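Local coordinates for putative uncharacterized protein PH1780 (Pyrococcus horikoshii, PDB 2YZQ) that binds S-adenosylmethionine between two of its four CBS domains and is otherwise of unknown function, probably sensing or responding to this ligand, at residues R134-G142 and L154-S165; R229-H237 and Y250-I258. One frame throughout, in Å; residues are numbered along the deposited sequence.

Contacts 1 and 2 have similar layouts in two CBS domains, following one another along the chain, with centres about 13 Å apart. Contact 1 pairs strands 139-140 and 159-163 in parallel; contact 2 sets the loop 229-237 against strand 254-258 by one bridge. They meet where 157-159 faces 253-254: Met-158 SD is 3.3 Å from Glu-253 CD, and Ala-159 CB packs 3.4 Å from Gln-254 NE2. S-adenosylmethionine sits in the cleft between the domains. Contact 2 holds ten of the 17 pocket residues, among them Ile-232 and Gln-254 at the adenine and Glu-253 at the methionine amino group, whereas contact 1 touches the ligand through Met-158. Asp-177 and Thr-228 also hydrogen-bond the ligand.

Contact 1: residues R134-G142 and L154-S165; sequences RYVSIVWEG and LSNSMALPVVDS
Val-136 reaches its CG2 toward the Pro-161 ring, 4.0 Å from CG. Ser-137 then turns CB onto Ser-155 OG (3.7 Å) and Leu-160 CD2, while its carbonyl joins Ser-155 OG and Ala-159 O through water 4, which donates to both carbonyls and accepts from the serine. With OG swung away from its own backbone N (chi1 176°), Ser-155 reaches this water and also accepts from Ser-157 N in an ST turn. Replacing it with an alanine would probably leave water 4 short of a donor and Ser-157 N without its mate, freeing the turn to shift. Ile-138 sends CD1 across Val-163 at about a right angle. At Val-139 the pairing becomes regular: its N donates to Pro-161 O (3.1 Å), its O accepts from Val-163 N (3.0 Å), and CG1 runs alongside Val-162 CG2. The Trp-140 indole presents its CD1 edge to Val-163 O at 3.1 Å, and water 6 in the ring plane accepts from NE1 and Ser-165 N while donating to Glu-141 OE2. Glu-141 closes the ladder, N to Val-163 O at 2.9 Å, and lays CB on Val-162 CG1. The parallel strands 139-140 and 159-163, linked by helix 145-153, form the beta-alpha-beta unit of a CBS domain.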
loop_
_atom_site.group_PDB
_atom_site.type_symbol
_atom_site.label_atom_id
_atom_site.label_comp_id
_atom_site.label_asym_id
_atom_site.label_seq_id
_atom_site.Cartn_x
_atom_site.Cartn_y
_atom_site.Cartn_z
ATOM N N ARG A 134 -11.273 4.273 -10.698
ATOM C CA ARG A 134 -12.704 4.255 -10.965
ATOM C C ARG A 134 -13.205 2.819 -10.874
ATOM O O ARG A 134 -14.410 2.569 -10.812
ATOM C CB ARG A 134 -12.993 4.799 -12.364
ATOM C CG ARG A 134 -13.246 6.292 -12.425
ATOM C CD ARG A 134 -12.022 7.120 -12.059
ATOM N NE ARG A 134 -12.309 8.537 -12.266
ATOM C CZ ARG A 134 -11.500 9.534 -11.926
ATOM N NH1 ARG A 134 -10.332 9.284 -11.350
ATOM N NH2 ARG A 134 -11.869 10.786 -12.165
ATOM N N TYR A 135 -12.270 1.880 -10.875
ATOM C CA TYR A 135 -12.603 0.467 -10.800
ATOM C C TYR A 135 -12.209 -0.038 -9.426
ATOM O O TYR A 135 -11.048 0.072 -9.024
ATOM C CB TYR A 135 -11.855 -0.292 -11.895
ATOM C CG TYR A 135 -12.090 0.291 -13.273
ATOM C CD1 TYR A 135 -13.377 0.364 -13.806
ATOM C CD2 TYR A 135 -11.029 0.774 -14.038
ATOM C CE1 TYR A 135 -13.605 0.905 -15.070
ATOM C CE2 TYR A 135 -11.247 1.316 -15.308
ATOM C CZ TYR A 135 -12.537 1.376 -15.814
ATOM O OH TYR A 135 -12.762 1.891 -17.074
ATOM N N VAL A 136 -13.179 -0.595 -8.711
ATOM C CA VAL A 136 -12.928 -1.076 -7.361
ATOM C C VAL A 136 -13.635 -2.387 -7.037
ATOM O O VAL A 136 -14.815 -2.558 -7.349
ATOM C CB VAL A 136 -13.371 -0.015 -6.337
ATOM C CG1 VAL A 136 -14.827 0.334 -6.557
ATOM C CG2 VAL A 136 -13.145 -0.516 -4.922
ATOM N N SER A 137 -12.901 -3.305 -6.415
ATOM C CA SER A 137 -13.461 -4.590 -6.004
ATOM C C SER A 137 -14.181 -4.355 -4.681
ATOM O O SER A 137 -13.607 -3.783 -3.757
ATOM C CB SER A 137 -12.350 -5.618 -5.798
ATOM O OG SER A 137 -11.720 -5.920 -7.032
ATOM N N ILE A 138 -15.433 -4.796 -4.592
ATOM C CA ILE A 138 -16.210 -4.606 -3.371
ATOM C C ILE A 138 -16.860 -5.916 -2.967
ATOM O O ILE A 138 -16.768 -6.903 -3.678
ATOM C CB ILE A 138 -17.314 -3.542 -3.575
ATOM C CG1 ILE A 138 -18.362 -4.044 -4.578
ATOM C CG2 ILE A 138 -16.693 -2.250 -4.080
ATOM C CD1 ILE A 138 -19.530 -3.074 -4.793
ATOM N N VAL A 139 -17.515 -5.935 -1.818
ATOM C CA VAL A 139 -18.166 -7.166 -1.396
ATOM C C VAL A 139 -19.407 -6.844 -0.586
ATOM O O VAL A 139 -19.402 -5.912 0.201
ATOM C CB VAL A 139 -17.204 -8.052 -0.548
ATOM C CG1 VAL A 139 -16.882 -7.374 0.778
ATOM C CG2 VAL A 139 -17.822 -9.415 -0.321
ATOM N N TRP A 140 -20.477 -7.601 -0.813
ATOM C CA TRP A 140 -21.712 -7.400 -0.062
ATOM C C TRP A 140 -21.490 -7.917 1.361
ATOM O O TRP A 140 -20.865 -8.959 1.561
ATOM C CB TRP A 140 -22.861 -8.155 -0.729
ATOM C CG TRP A 140 -24.134 -8.122 0.062
ATOM C CD1 TRP A 140 -24.729 -7.029 0.623
ATOM C CD2 TRP A 140 -24.974 -9.237 0.368
ATOM N NE1 TRP A 140 -25.891 -7.394 1.263
ATOM C CE2 TRP A 140 -26.064 -8.747 1.121
ATOM C CE3 TRP A 140 -24.911 -10.604 0.077
ATOM C CZ2 TRP A 140 -27.086 -9.579 1.589
ATOM C CZ3 TRP A 140 -25.927 -11.428 0.541
ATOM C CH2 TRP A 140 -26.998 -10.914 1.289
ATOM N N GLU A 141 -22.002 -7.187 2.347
ATOM C CA GLU A 141 -21.817 -7.565 3.745
ATOM C C GLU A 141 -22.319 -8.967 4.090
ATOM O O GLU A 141 -21.880 -9.558 5.076
ATOM C CB GLU A 141 -22.478 -6.528 4.661
ATOM C CG GLU A 141 -23.999 -6.512 4.607
ATOM C CD GLU A 141 -24.592 -5.347 5.375
ATOM O OE1 GLU A 141 -24.041 -4.988 6.443
ATOM O OE2 GLU A 141 -25.617 -4.797 4.923
ATOM N N GLY A 142 -23.230 -9.500 3.283
ATOM C CA GLY A 142 -23.745 -10.829 3.554
ATOM C C GLY A 142 -22.913 -11.955 2.963
ATOM O O GLY A 142 -23.246 -13.128 3.134
ATOM N N LEU A 154 -8.072 -11.353 -5.226
ATOM C CA LEU A 154 -8.119 -10.875 -6.609
ATOM C C LEU A 154 -8.282 -9.362 -6.745
ATOM O O LEU A 154 -8.599 -8.857 -7.822
ATOM C CB LEU A 154 -9.255 -11.582 -7.354
ATOM C CG LEU A 154 -9.063 -13.095 -7.500
ATOM C CD1 LEU A 154 -10.351 -13.750 -7.960
ATOM C CD2 LEU A 154 -7.932 -13.361 -8.484
ATOM N N SER A 155 -8.057 -8.635 -5.656
ATOM C CA SER A 155 -8.185 -7.184 -5.685
ATOM C C SER A 155 -6.824 -6.505 -5.771
ATOM O O SER A 155 -5.832 -7.038 -5.272
ATOM C CB SER A 155 -8.901 -6.693 -4.423
ATOM O OG SER A 155 -8.952 -5.275 -4.401
ATOM N N ASN A 156 -6.771 -5.332 -6.401
ATOM C CA ASN A 156 -5.511 -4.606 -6.486
ATOM C C ASN A 156 -5.376 -3.696 -5.269
ATOM O O ASN A 156 -4.455 -2.882 -5.177
ATOM C CB ASN A 156 -5.403 -3.797 -7.796
ATOM C CG ASN A 156 -6.520 -2.784 -7.973
ATOM O OD1 ASN A 156 -6.946 -2.131 -7.027
ATOM N ND2 ASN A 156 -6.984 -2.636 -9.209
ATOM N N SER A 157 -6.303 -3.852 -4.323
ATOM C CA SER A 157 -6.281 -3.075 -3.093
ATOM C C SER A 157 -6.129 -3.997 -1.892
ATOM O O SER A 157 -6.484 -5.177 -1.942
ATOM C CB SER A 157 -7.572 -2.268 -2.934
ATOM O OG SER A 157 -7.553 -1.529 -1.721
ATOM N N MET A 158 -5.594 -3.451 -0.809
ATOM C CA MET A 158 -5.415 -4.221 0.407
ATOM C C MET A 158 -6.739 -4.390 1.141
ATOM O O MET A 158 -6.841 -5.201 2.059
ATOM C CB MET A 158 -4.410 -3.527 1.322
ATOM C CG MET A 158 -3.014 -3.461 0.740
ATOM S SD MET A 158 -1.870 -2.755 1.925
ATOM C CE MET A 158 -1.773 -4.081 3.101
ATOM N N ALA A 159 -7.756 -3.638 0.730
ATOM C CA ALA A 159 -9.054 -3.729 1.388
ATOM C C ALA A 159 -10.230 -3.742 0.431
ATOM O O ALA A 159 -10.145 -3.234 -0.688
ATOM C CB ALA A 159 -9.222 -2.576 2.367
ATOM N N LEU A 160 -11.331 -4.321 0.898
ATOM C CA LEU A 160 -12.563 -4.387 0.130
ATOM C C LEU A 160 -13.638 -3.519 0.767
ATOM O O LEU A 160 -14.012 -3.741 1.919
ATOM C CB LEU A 160 -13.116 -5.814 0.092
ATOM C CG LEU A 160 -12.368 -6.932 -0.622
ATOM C CD1 LEU A 160 -13.008 -8.277 -0.294
ATOM C CD2 LEU A 160 -12.408 -6.669 -2.117
ATOM N N PRO A 161 -14.125 -2.499 0.048
ATOM C CA PRO A 161 -15.183 -1.682 0.646
ATOM C C PRO A 161 -16.371 -2.647 0.724
ATOM O O PRO A 161 -16.536 -3.491 -0.160
ATOM C CB PRO A 161 -15.419 -0.596 -0.406
ATOM C CG PRO A 161 -14.068 -0.436 -1.040
ATOM C CD PRO A 161 -13.598 -1.871 -1.180
ATOM N N VAL A 162 -17.184 -2.538 1.767
ATOM C CA VAL A 162 -18.336 -3.423 1.922
ATOM C C VAL A 162 -19.625 -2.641 1.701
ATOM O O VAL A 162 -19.763 -1.519 2.177
ATOM C CB VAL A 162 -18.361 -4.049 3.338
ATOM C CG1 VAL A 162 -19.524 -5.008 3.459
ATOM C CG2 VAL A 162 -17.048 -4.768 3.613
ATOM N N VAL A 163 -20.567 -3.241 0.982
ATOM C CA VAL A 163 -21.831 -2.570 0.698
ATOM C C VAL A 163 -23.033 -3.369 1.177
ATOM O O VAL A 163 -22.932 -4.571 1.425
ATOM C CB VAL A 163 -21.986 -2.316 -0.823
ATOM C CG1 VAL A 163 -20.850 -1.430 -1.317
ATOM C CG2 VAL A 163 -21.992 -3.642 -1.577
ATOM N N ASP A 164 -24.169 -2.694 1.334
ATOM C CA ASP A 164 -25.374 -3.395 1.743
ATOM C C ASP A 164 -26.055 -3.969 0.502
ATOM O O ASP A 164 -25.518 -3.891 -0.608
ATOM C CB ASP A 164 -26.328 -2.479 2.531
ATOM C CG ASP A 164 -26.816 -1.280 1.734
ATOM O OD1 ASP A 164 -26.729 -1.276 0.490
ATOM O OD2 ASP A 164 -27.321 -0.330 2.375
ATOM N N SER A 165 -27.235 -4.551 0.686
ATOM C CA SER A 165 -27.954 -5.173 -0.418
ATOM C C SER A 165 -28.340 -4.213 -1.541
ATOM O O SER A 165 -28.676 -4.652 -2.638
ATOM C CB SER A 165 -29.203 -5.881 0.112
ATOM O OG SER A 165 -30.109 -4.950 0.679
HETATM O O HOH W 1 -8.985 -0.315 -7.003
HETATM O O HOH W 2 -8.569 -0.583 -10.449
HETATM O O HOH W 3 -10.182 -2.590 -5.779
HETATM O O HOH W 4 -10.843 -3.581 -3.232
HETATM O O HOH W 5 -9.352 -4.457 -7.808
HETATM O O HOH W 6 -27.359 -5.847 3.137
#

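Contact 2: residues R229-H237 and Y250-I258; sequences RDVIVATPH and YSIEQLPVI. With SAM (S-adenosylmethionine), chain B.
Ile-232 and Tyr-250 cross at about a right angle in this CBS domain, where the extended run 229-237 pairs with strand 254-258 beside the adenine of S-adenosylmethionine. The isoleucine lays CD1 over one face of the phenol ring, offset toward its rim and 4.0 Å from the centroid, a CH-pi contact. Its CG1, anti to the carbonyl carbon (chi1 -56°), lies between that ring and the adenine, 3.5 Å from SAM N1. On another flank, Ile-252 CD1 packs against Ile-232 CB and the adenine, while Leu-255 CD2 approaches Ile-232 CG2. Val-231 CG1 meets Pro-256 CG obliquely. Farther along, Val-233 and Ile-258 again cross at about a right angle, CG2 against CD1 at 3.7 Å, and Leu-169 of the adjoining CBS domain packs on both. Pro-236 rests its CD on Val-257 CG1. Between these side chains the backbones are tied by two bonds, Ala-234 N to Pro-256 O and Ile-258 N to Ala-234 O, each 2.9 Å.

The same two segments read the adenine on its Watson-Crick edge (N1, N6) and, through N7, on its Hoogsteen edge. Ile-232 N donates to N1 in an almost straight bond (2.7 Å, 171°), and the exocyclic N6 gives its two protons to Ile-232 O and Gln-254 O, a pattern that matches an adenine amino group. Gln-254 NE2 adds a weak bond to N7. At the far end of the ligand, Glu-253 OE2 takes a hydrogen bond from the methionine amino N at 2.7 Å.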
loop_
_atom_site.group_PDB
_atom_site.type_symbol
_atom_site.label_atom_id
_atom_site.label_comp_id
_atom_site.label_asym_id
_atom_site.label_seq_id
_atom_site.Cartn_x
_atom_site.Cartn_y
_atom_site.Cartn_z
ATOM N N ARG A 229 -16.959 -0.832 10.507
ATOM C CA ARG A 229 -18.143 -0.073 10.105
ATOM C C ARG A 229 -17.948 1.416 9.861
ATOM O O ARG A 229 -18.645 2.004 9.027
ATOM C CB ARG A 229 -19.260 -0.293 11.127
ATOM C CG ARG A 229 -19.746 -1.733 11.153
ATOM C CD ARG A 229 -20.774 -1.980 12.240
ATOM N NE ARG A 229 -21.159 -3.388 12.274
ATOM C CZ ARG A 229 -21.952 -3.969 11.381
ATOM N NH1 ARG A 229 -22.456 -3.259 10.379
ATOM N NH2 ARG A 229 -22.233 -5.261 11.481
ATOM N N ASP A 230 -17.012 2.033 10.575
ATOM C CA ASP A 230 -16.765 3.456 10.388
ATOM C C ASP A 230 -15.692 3.622 9.326
ATOM O O ASP A 230 -14.500 3.530 9.609
ATOM C CB ASP A 230 -16.321 4.109 11.697
ATOM C CG ASP A 230 -16.155 5.610 11.565
ATOM O OD1 ASP A 230 -16.908 6.220 10.779
ATOM O OD2 ASP A 230 -15.283 6.181 12.250
ATOM N N VAL A 231 -16.132 3.872 8.099
ATOM C CA VAL A 231 -15.218 4.009 6.975
ATOM C C VAL A 231 -14.708 5.432 6.773
ATOM O O VAL A 231 -15.483 6.398 6.753
ATOM C CB VAL A 231 -15.896 3.531 5.671
ATOM C CG1 VAL A 231 -14.862 3.366 4.572
ATOM C CG2 VAL A 231 -16.623 2.214 5.914
ATOM N N ILE A 232 -13.388 5.548 6.651
ATOM C CA ILE A 232 -12.733 6.824 6.415
ATOM C C ILE A 232 -12.759 7.000 4.903
ATOM O O ILE A 232 -12.161 6.201 4.175
ATOM C CB ILE A 232 -11.276 6.795 6.897
ATOM C CG1 ILE A 232 -11.230 6.404 8.377
ATOM C CG2 ILE A 232 -10.630 8.151 6.659
ATOM C CD1 ILE A 232 -12.048 7.312 9.275
ATOM N N VAL A 233 -13.447 8.038 4.438
ATOM C CA VAL A 233 -13.607 8.273 3.004
ATOM C C VAL A 233 -12.966 9.523 2.434
ATOM O O VAL A 233 -12.545 10.427 3.158
ATOM C CB VAL A 233 -15.116 8.325 2.621
ATOM C CG1 VAL A 233 -15.816 7.058 3.055
ATOM C CG2 VAL A 233 -15.784 9.527 3.278
ATOM N N ALA A 234 -12.906 9.553 1.106
ATOM C CA ALA A 234 -12.374 10.677 0.355
ATOM C C ALA A 234 -13.411 11.035 -0.704
ATOM O O ALA A 234 -14.392 10.316 -0.890
ATOM C CB ALA A 234 -11.058 10.292 -0.317
ATOM N N THR A 235 -13.208 12.163 -1.370
ATOM C CA THR A 235 -14.097 12.590 -2.447
ATOM C C THR A 235 -13.155 13.003 -3.565
ATOM O O THR A 235 -11.956 13.159 -3.341
ATOM C CB THR A 235 -14.978 13.796 -2.052
ATOM O OG1 THR A 235 -14.164 14.968 -1.920
ATOM C CG2 THR A 235 -15.701 13.522 -0.743
ATOM N N PRO A 236 -13.674 13.185 -4.785
ATOM C CA PRO A 236 -12.804 13.581 -5.896
ATOM C C PRO A 236 -12.065 14.903 -5.692
ATOM O O PRO A 236 -10.969 15.095 -6.217
ATOM C CB PRO A 236 -13.766 13.646 -7.078
ATOM C CG PRO A 236 -14.793 12.612 -6.733
ATOM C CD PRO A 236 -15.035 12.886 -5.266
ATOM N N HIS A 237 -12.662 15.814 -4.930
ATOM C CA HIS A 237 -12.058 17.121 -4.698
ATOM C C HIS A 237 -11.096 17.180 -3.516
ATOM O O HIS A 237 -10.449 18.206 -3.291
ATOM C CB HIS A 237 -13.156 18.171 -4.501
ATOM C CG HIS A 237 -14.100 18.286 -5.657
ATOM N ND1 HIS A 237 -13.690 18.661 -6.917
ATOM C CD2 HIS A 237 -15.435 18.078 -5.741
ATOM C CE1 HIS A 237 -14.732 18.678 -7.730
ATOM N NE2 HIS A 237 -15.803 18.329 -7.041
ATOM N N TYR A 250 -4.632 7.060 10.359
ATOM C CA TYR A 250 -5.330 5.807 10.613
ATOM C C TYR A 250 -4.548 4.561 10.201
ATOM O O TYR A 250 -5.019 3.437 10.399
ATOM C CB TYR A 250 -6.680 5.831 9.894
ATOM C CG TYR A 250 -7.578 6.964 10.341
ATOM C CD1 TYR A 250 -8.177 6.946 11.600
ATOM C CD2 TYR A 250 -7.814 8.062 9.515
ATOM C CE1 TYR A 250 -8.992 7.994 12.025
ATOM C CE2 TYR A 250 -8.624 9.116 9.927
ATOM C CZ TYR A 250 -9.210 9.075 11.184
ATOM O OH TYR A 250 -10.012 10.116 11.595
ATOM N N SER A 251 -3.358 4.764 9.640
ATOM C CA SER A 251 -2.511 3.664 9.186
ATOM C C SER A 251 -3.260 2.775 8.204
ATOM O O SER A 251 -3.289 1.554 8.350
ATOM C CB SER A 251 -2.022 2.830 10.371
ATOM O OG SER A 251 -1.112 3.575 11.169
ATOM N N ILE A 252 -3.872 3.404 7.210
ATOM C CA ILE A 252 -4.622 2.677 6.192
ATOM C C ILE A 252 -4.046 3.014 4.821
ATOM O O ILE A 252 -3.573 4.129 4.590
ATOM C CB ILE A 252 -6.120 3.038 6.244
ATOM C CG1 ILE A 252 -6.289 4.559 6.200
ATOM C CG2 ILE A 252 -6.748 2.442 7.509
ATOM C CD1 ILE A 252 -7.727 5.031 6.380
ATOM N N GLU A 253 -4.091 2.041 3.916
ATOM C CA GLU A 253 -3.533 2.212 2.580
ATOM C C GLU A 253 -4.526 2.641 1.504
ATOM O O GLU A 253 -4.143 2.811 0.347
ATOM C CB GLU A 253 -2.851 0.914 2.139
ATOM C CG GLU A 253 -1.698 0.472 3.045
ATOM C CD GLU A 253 -2.131 -0.423 4.199
ATOM O OE1 GLU A 253 -3.338 -0.479 4.525
ATOM O OE2 GLU A 253 -1.244 -1.070 4.795
ATOM N N GLN A 254 -5.790 2.822 1.873
ATOM C CA GLN A 254 -6.790 3.214 0.887
ATOM C C GLN A 254 -8.050 3.816 1.489
ATOM O O GLN A 254 -8.474 3.433 2.581
ATOM C CB GLN A 254 -7.201 2.005 0.044
ATOM C CG GLN A 254 -7.901 0.901 0.841
ATOM C CD GLN A 254 -6.968 0.185 1.795
ATOM O OE1 GLN A 254 -5.961 -0.388 1.379
ATOM N NE2 GLN A 254 -7.308 0.200 3.085
ATOM N N LEU A 255 -8.645 4.755 0.760
ATOM C CA LEU A 255 -9.887 5.394 1.183
ATOM C C LEU A 255 -10.917 5.305 0.075
ATOM O O LEU A 255 -10.643 5.678 -1.064
ATOM C CB LEU A 255 -9.695 6.883 1.497
ATOM C CG LEU A 255 -9.010 7.350 2.783
ATOM C CD1 LEU A 255 -7.563 6.915 2.796
ATOM C CD2 LEU A 255 -9.115 8.869 2.879
ATOM N N PRO A 256 -12.105 4.770 0.380
ATOM C CA PRO A 256 -13.122 4.699 -0.670
ATOM C C PRO A 256 -13.432 6.140 -1.088
ATOM O O PRO A 256 -13.415 7.048 -0.257
ATOM C CB PRO A 256 -14.303 4.062 0.047
ATOM C CG PRO A 256 -13.640 3.115 1.001
ATOM C CD PRO A 256 -12.479 3.937 1.539
ATOM N N VAL A 257 -13.690 6.356 -2.373
ATOM C CA VAL A 257 -14.028 7.687 -2.864
ATOM C C VAL A 257 -15.538 7.689 -3.024
ATOM O O VAL A 257 -16.090 6.797 -3.660
ATOM C CB VAL A 257 -13.368 7.962 -4.230
ATOM C CG1 VAL A 257 -13.810 9.335 -4.765
ATOM C CG2 VAL A 257 -11.851 7.904 -4.077
ATOM N N ILE A 258 -16.202 8.680 -2.439
ATOM C CA ILE A 258 -17.657 8.747 -2.512
ATOM C C ILE A 258 -18.221 10.108 -2.875
ATOM O O ILE A 258 -17.506 11.107 -2.980
ATOM C CB ILE A 258 -18.302 8.379 -1.159
ATOM C CG1 ILE A 258 -18.001 9.478 -0.131
ATOM C CG2 ILE A 258 -17.771 7.037 -0.673
ATOM C CD1 ILE A 258 -18.820 9.395 1.145
HETATM N N SAM B . -1.601 -3.345 6.145
HETATM C CA SAM B . -1.780 -2.820 7.507
HETATM C C SAM B . -1.366 -3.871 8.521
HETATM O O SAM B . -1.184 -3.558 9.687
HETATM O OXT SAM B . -1.215 -5.030 8.178
HETATM C CB SAM B . -3.253 -2.436 7.705
HETATM C CG SAM B . -3.385 -1.470 8.884
HETATM S SD SAM B . -5.069 -0.788 8.950
HETATM C CE SAM B . -4.967 0.062 10.561
HETATM C "C5'" SAM B . -6.145 -2.210 9.242
HETATM C "C4'" SAM B . -7.509 -1.717 9.731
HETATM O "O4'" SAM B . -7.885 -0.520 9.007
HETATM C "C3'" SAM B . -8.609 -2.760 9.492
HETATM O "O3'" SAM B . -9.456 -2.833 10.651
HETATM C "C2'" SAM B . -9.349 -2.204 8.267
HETATM O "O2'" SAM B . -10.699 -2.677 8.203
HETATM C "C1'" SAM B . -9.227 -0.695 8.525
HETATM N N9 SAM B . -9.420 0.118 7.322
HETATM C C8 SAM B . -8.826 -0.018 6.089
HETATM N N7 SAM B . -9.168 0.987 5.326
HETATM C C5 SAM B . -10.092 1.741 5.980
HETATM C C6 SAM B . -10.890 2.877 5.668
HETATM N N6 SAM B . -10.834 3.464 4.421
HETATM N N1 SAM B . -11.713 3.377 6.614
HETATM C C2 SAM B . -11.840 2.801 7.815
HETATM N N3 SAM B . -11.090 1.758 8.163
HETATM C C4 SAM B . -10.239 1.188 7.275
#